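Long-range contacts in NADH-rubredoxin oxidoreductase (Clostridium acetobutylicum, PDB 3KLJ), which catalyses the NADH-dependent reduction of rubredoxin through its bound FAD, passing electrons into the dioxygen-scavenging chains of an obligate anaerobe: residues Asp196-Leu201 against Ser310-Ile315; Asp335-Cys340 against Ala351-Val356. All coordinates share one frame; numbering follows the deposited sequence.

Contact 1: residues Asp196-Leu201 against Ser310-Ile315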
# COMPACT_ATOMS: atom_id res chain seq x y z
N ASP A 196 7.61 -11.01 -20.08
CA ASP A 196 8.78 -11.62 -20.74
C ASP A 196 10.02 -11.54 -19.86
O ASP A 196 10.71 -12.54 -19.64
CB ASP A 196 9.03 -10.96 -22.11
CG ASP A 196 10.47 -11.16 -22.62
OD1 ASP A 196 10.98 -12.30 -22.60
OD2 ASP A 196 11.08 -10.17 -23.05
N LYS A 197 10.32 -10.34 -19.38
CA LYS A 197 11.48 -10.11 -18.52
C LYS A 197 11.40 -10.94 -17.23
O LYS A 197 12.41 -11.49 -16.76
CB LYS A 197 11.60 -8.63 -18.17
CG LYS A 197 12.05 -7.71 -19.30
CD LYS A 197 13.44 -8.06 -19.81
CE LYS A 197 13.92 -7.04 -20.81
NZ LYS A 197 14.92 -7.64 -21.74
N LEU A 198 10.20 -11.04 -16.66
CA LEU A 198 9.97 -11.87 -15.49
C LEU A 198 10.05 -13.37 -15.79
O LEU A 198 10.54 -14.13 -14.96
CB LEU A 198 8.65 -11.49 -14.79
CG LEU A 198 8.62 -10.10 -14.15
CD1 LEU A 198 7.21 -9.75 -13.65
CD2 LEU A 198 9.63 -10.00 -13.02
N ASP A 199 9.58 -13.77 -16.97
CA ASP A 199 9.50 -15.17 -17.37
C ASP A 199 10.88 -15.76 -17.65
O ASP A 199 11.14 -16.93 -17.34
CB ASP A 199 8.61 -15.36 -18.60
CG ASP A 199 8.17 -16.82 -18.81
OD1 ASP A 199 7.55 -17.39 -17.88
OD2 ASP A 199 8.43 -17.38 -19.89
N ARG A 200 11.76 -14.97 -18.26
CA ARG A 200 13.13 -15.42 -18.48
C ARG A 200 13.96 -15.36 -17.18
O ARG A 200 15.04 -15.95 -17.10
CB ARG A 200 13.80 -14.70 -19.67
CG ARG A 200 14.33 -13.29 -19.41
CD ARG A 200 14.72 -12.61 -20.74
NE ARG A 200 15.03 -13.59 -21.77
CZ ARG A 200 16.24 -13.82 -22.28
NH1 ARG A 200 17.29 -13.12 -21.87
NH2 ARG A 200 16.40 -14.75 -23.21
N LEU A 201 13.43 -14.67 -16.17
CA LEU A 201 14.01 -14.66 -14.83
C LEU A 201 13.44 -15.74 -13.92
O LEU A 201 13.69 -15.75 -12.71
CB LEU A 201 13.84 -13.28 -14.17
CG LEU A 201 15.02 -12.30 -14.18
CD1 LEU A 201 16.04 -12.53 -15.31
CD2 LEU A 201 14.49 -10.87 -14.19
N SER A 310 12.98 -8.42 -9.04
CA SER A 310 13.92 -9.06 -9.96
C SER A 310 14.89 -8.09 -10.64
O SER A 310 15.42 -8.37 -11.71
CB SER A 310 13.16 -9.89 -10.99
OG SER A 310 12.33 -10.85 -10.36
N GLY A 311 15.11 -6.94 -9.99
CA GLY A 311 15.97 -5.89 -10.51
C GLY A 311 15.42 -5.24 -11.77
O GLY A 311 16.20 -4.78 -12.60
N ILE A 312 14.09 -5.22 -11.91
CA ILE A 312 13.40 -4.55 -13.02
C ILE A 312 12.55 -3.40 -12.48
O ILE A 312 11.65 -3.61 -11.67
CB ILE A 312 12.48 -5.51 -13.82
CG1 ILE A 312 13.24 -6.77 -14.25
CG2 ILE A 312 11.91 -4.79 -15.05
CD1 ILE A 312 12.37 -7.81 -14.91
N SER A 313 12.85 -2.19 -12.95
CA SER A 313 12.30 -0.98 -12.36
C SER A 313 11.17 -0.40 -13.20
O SER A 313 11.26 -0.38 -14.43
CB SER A 313 13.41 0.06 -12.25
OG SER A 313 13.91 0.39 -13.54
N ILE A 314 10.14 0.11 -12.53
CA ILE A 314 8.97 0.67 -13.23
C ILE A 314 8.53 1.99 -12.63
O ILE A 314 8.41 2.11 -11.42
CB ILE A 314 7.76 -0.30 -13.18
CG1 ILE A 314 8.06 -1.58 -13.96
CG2 ILE A 314 6.50 0.37 -13.75
CD1 ILE A 314 7.16 -2.72 -13.63
N ILE A 315 8.30 2.99 -13.47
CA ILE A 315 7.56 4.16 -13.02
C ILE A 315 6.36 4.40 -13.93
O ILE A 315 6.48 4.37 -15.17
CB ILE A 315 8.43 5.47 -12.79
CG1 ILE A 315 8.30 6.45 -13.94
CG2 ILE A 315 9.91 5.17 -12.46
CD1 ILE A 315 7.32 7.53 -13.67
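The methyl end of Ile312 is met by three side chains from the last turn of helix 188-199 and the residues just after it, so that a single carbon, CD1, collects nearly all the contacts that Ile312 makes here. Its CG1 branch runs outward with CD1 extended (chi2 174°), which carries the methyl across to the helix end. Lys197 meets it with the root of its chain: CB lies 3.4 Å from Ile312 CD1, tighter than usual for two carbons. The lysine chain then bends at chi2 (-62°) and leaves the contact, taking NZ to the backbone oxygen of Glu334. Leu198 comes in at an oblique angle and offers one branch, its CD2 standing 4.0 Å from Ile312 CD1. From the following turn Leu201 adds a third methyl, with CD2 at 3.8 Å from the same Ile312 CD1.

Ser310 completes the arrangement beside the isoleucine. Its CB is 3.6 Å from Leu201 CD2, and its OG sits 3.9 Å from Leu198 CD2, so both leucines border the serine as well as Ile312. The hydroxyl has a weak hydrogen bond to NE2 of Gln163, which gives this polar atom a partner although the surfaces facing it across the contact are apolar. Cohesion between the two segments is therefore van der Waals in kind, over a modest 200 Å² of buried surface near the outside of the molecule.

Here the end of a helix in the NADH-binding domain is laid against the turn between strands 306-309 and 312-317 of the antiparallel sheet of the C-terminal domain, an interdomain seam of the three-domain glutathione reductase (GR) fold.

Contact 2: residues Asp335-Cys340 against Ala351-Val356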
# COMPACT_ATOMS: atom_id res chain seq x y z
N ASP A 335 16.53 -3.29 -23.06
CA ASP A 335 16.71 -2.94 -21.66
C ASP A 335 15.53 -2.15 -21.08
O ASP A 335 15.38 -2.05 -19.87
CB ASP A 335 18.00 -2.13 -21.47
CG ASP A 335 18.24 -1.11 -22.60
OD1 ASP A 335 18.55 0.07 -22.29
OD2 ASP A 335 18.14 -1.48 -23.80
N LYS A 336 14.71 -1.56 -21.95
CA LYS A 336 13.67 -0.64 -21.50
C LYS A 336 12.40 -0.61 -22.35
O LYS A 336 12.43 -0.97 -23.53
CB LYS A 336 14.25 0.77 -21.32
CG LYS A 336 14.59 1.51 -22.60
CD LYS A 336 15.22 2.89 -22.31
CE LYS A 336 16.71 2.76 -21.97
NZ LYS A 336 17.35 4.08 -21.74
N TYR A 337 11.30 -0.22 -21.73
CA TYR A 337 10.04 -0.05 -22.42
C TYR A 337 9.53 1.33 -22.06
O TYR A 337 9.57 1.75 -20.89
CB TYR A 337 9.01 -1.13 -22.02
CG TYR A 337 7.63 -0.88 -22.62
CD1 TYR A 337 7.31 -1.34 -23.90
CD2 TYR A 337 6.67 -0.14 -21.92
CE1 TYR A 337 6.06 -1.10 -24.46
CE2 TYR A 337 5.42 0.11 -22.47
CZ TYR A 337 5.12 -0.37 -23.74
OH TYR A 337 3.89 -0.12 -24.30
N ILE A 338 9.06 2.06 -23.07
CA ILE A 338 8.52 3.40 -22.88
C ILE A 338 7.15 3.47 -23.53
O ILE A 338 6.99 3.04 -24.66
CB ILE A 338 9.42 4.48 -23.52
CG1 ILE A 338 10.82 4.44 -22.89
CG2 ILE A 338 8.76 5.87 -23.40
CD1 ILE A 338 11.91 5.11 -23.74
N VAL A 339 6.18 4.01 -22.80
CA VAL A 339 4.91 4.39 -23.40
C VAL A 339 4.53 5.79 -22.92
O VAL A 339 4.64 6.11 -21.73
CB VAL A 339 3.78 3.32 -23.19
CG1 VAL A 339 3.40 3.15 -21.72
CG2 VAL A 339 2.56 3.66 -24.04
N CYS A 340 4.10 6.61 -23.86
CA CYS A 340 3.82 8.00 -23.59
C CYS A 340 2.48 8.35 -24.26
O CYS A 340 2.31 8.15 -25.47
CB CYS A 340 4.99 8.83 -24.13
SG CYS A 340 4.85 10.58 -24.08
N ALA A 351 4.40 5.49 -18.81
CA ALA A 351 5.07 4.50 -18.00
C ALA A 351 6.39 4.11 -18.64
O ALA A 351 6.51 4.06 -19.87
CB ALA A 351 4.17 3.25 -17.79
N VAL A 352 7.38 3.83 -17.81
CA VAL A 352 8.68 3.40 -18.30
C VAL A 352 9.14 2.24 -17.44
O VAL A 352 9.08 2.31 -16.20
CB VAL A 352 9.76 4.53 -18.24
CG1 VAL A 352 11.09 4.04 -18.79
CG2 VAL A 352 9.32 5.74 -19.03
N ILE A 353 9.56 1.18 -18.11
CA ILE A 353 10.15 0.02 -17.47
C ILE A 353 11.65 0.08 -17.79
O ILE A 353 12.02 0.21 -18.95
CB ILE A 353 9.56 -1.31 -18.03
CG1 ILE A 353 8.02 -1.31 -18.00
CG2 ILE A 353 10.13 -2.53 -17.27
CD1 ILE A 353 7.36 -2.56 -18.63
N GLY A 354 12.49 0.05 -16.75
CA GLY A 354 13.93 -0.05 -16.94
C GLY A 354 14.70 1.24 -17.18
O GLY A 354 15.86 1.19 -17.58
N ASP A 355 14.07 2.39 -16.93
CA ASP A 355 14.77 3.68 -17.00
C ASP A 355 14.10 4.70 -16.08
O ASP A 355 13.28 5.51 -16.52
CB ASP A 355 14.85 4.20 -18.44
CG ASP A 355 15.84 5.35 -18.62
OD1 ASP A 355 16.17 5.66 -19.78
OD2 ASP A 355 16.30 5.94 -17.61
N VAL A 356 14.42 4.63 -14.80
CA VAL A 356 13.80 5.50 -13.81
C VAL A 356 14.10 6.97 -14.08
O VAL A 356 13.23 7.83 -13.86
CB VAL A 356 14.19 5.11 -12.36
CG1 VAL A 356 13.92 6.24 -11.37
CG2 VAL A 356 13.45 3.86 -11.94
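Ile338 and Val352 form the non-hydrogen-bonded pair at the middle of this antiparallel ladder, lying side by side and pointing the same way, with Ile338 CG1 4.1 Å from Val352 CG1. Helix 356-367 covers this face, bringing Leu358 to Ile338 and Leu362 to Val352. The other face carries the two flanking pairs. Ile353 crosses Tyr337 obliquely and sets its CD1 4.0 Å from Tyr337 CB, reaching the root of the aromatic side chain. Val339 CG1 lies as far, 4.0 Å, from Ala351 CB; a chi1 of 65°, with CG1 between the backbone N and the carbonyl carbon, turns this branch toward Ala351. The phenol end of Tyr337 leads out of the hairpin to hydrogen bonds with Asp187 and Arg330.

Both flanking pairs are hydrogen-bonded in each direction. Tyr337 N donates to Ile353 O at 2.9 Å, and Ile353 N donates to Tyr337 O. Val339 N donates to Ala351 O and Ala351 N to Val339 O, closing the second pair.

Beyond the end of strand 346-353, past Gly354, the polar edge begins. Lys336 and Asp355 run alongside each other, and NZ of Lys336 reaches OD1 of Asp355 at 2.8 Å in a salt bridge, the ammonium standing above the carboxylate plane. The second oxygen, OD2, accepts from Leu358 N, making Asp355 the N-cap of helix 356-367. One carboxylate is thus shared between Lys336, just before strand 337-343, and the start of helix 356-367: the lysine charge and the helix start would both be expected to stabilise its negative form, tying the hairpin end to the helix that covers it.

Contact 1 closes before contact 2 opens along the chain, and their centres lie 12 Å apart on the same side of the molecule. They share the antiparallel sheet of the C-terminal domain, in which strand 312-317 of contact 1 is the neighbour of strand 346-353 of contact 2. Ser313 O with Gly354 N and Ile315 O with Val352 N are probable hydrogen bonds of that neighbourhood, and Ile312 packs on Ile353. Contact 2 thus lies within one domain, whereas contact 1 joins that same sheet to helix 188-199 of the NADH-binding domain. Internal pairing and interdomain docking are therefore continuous through adjacent strands, away from the FAD site.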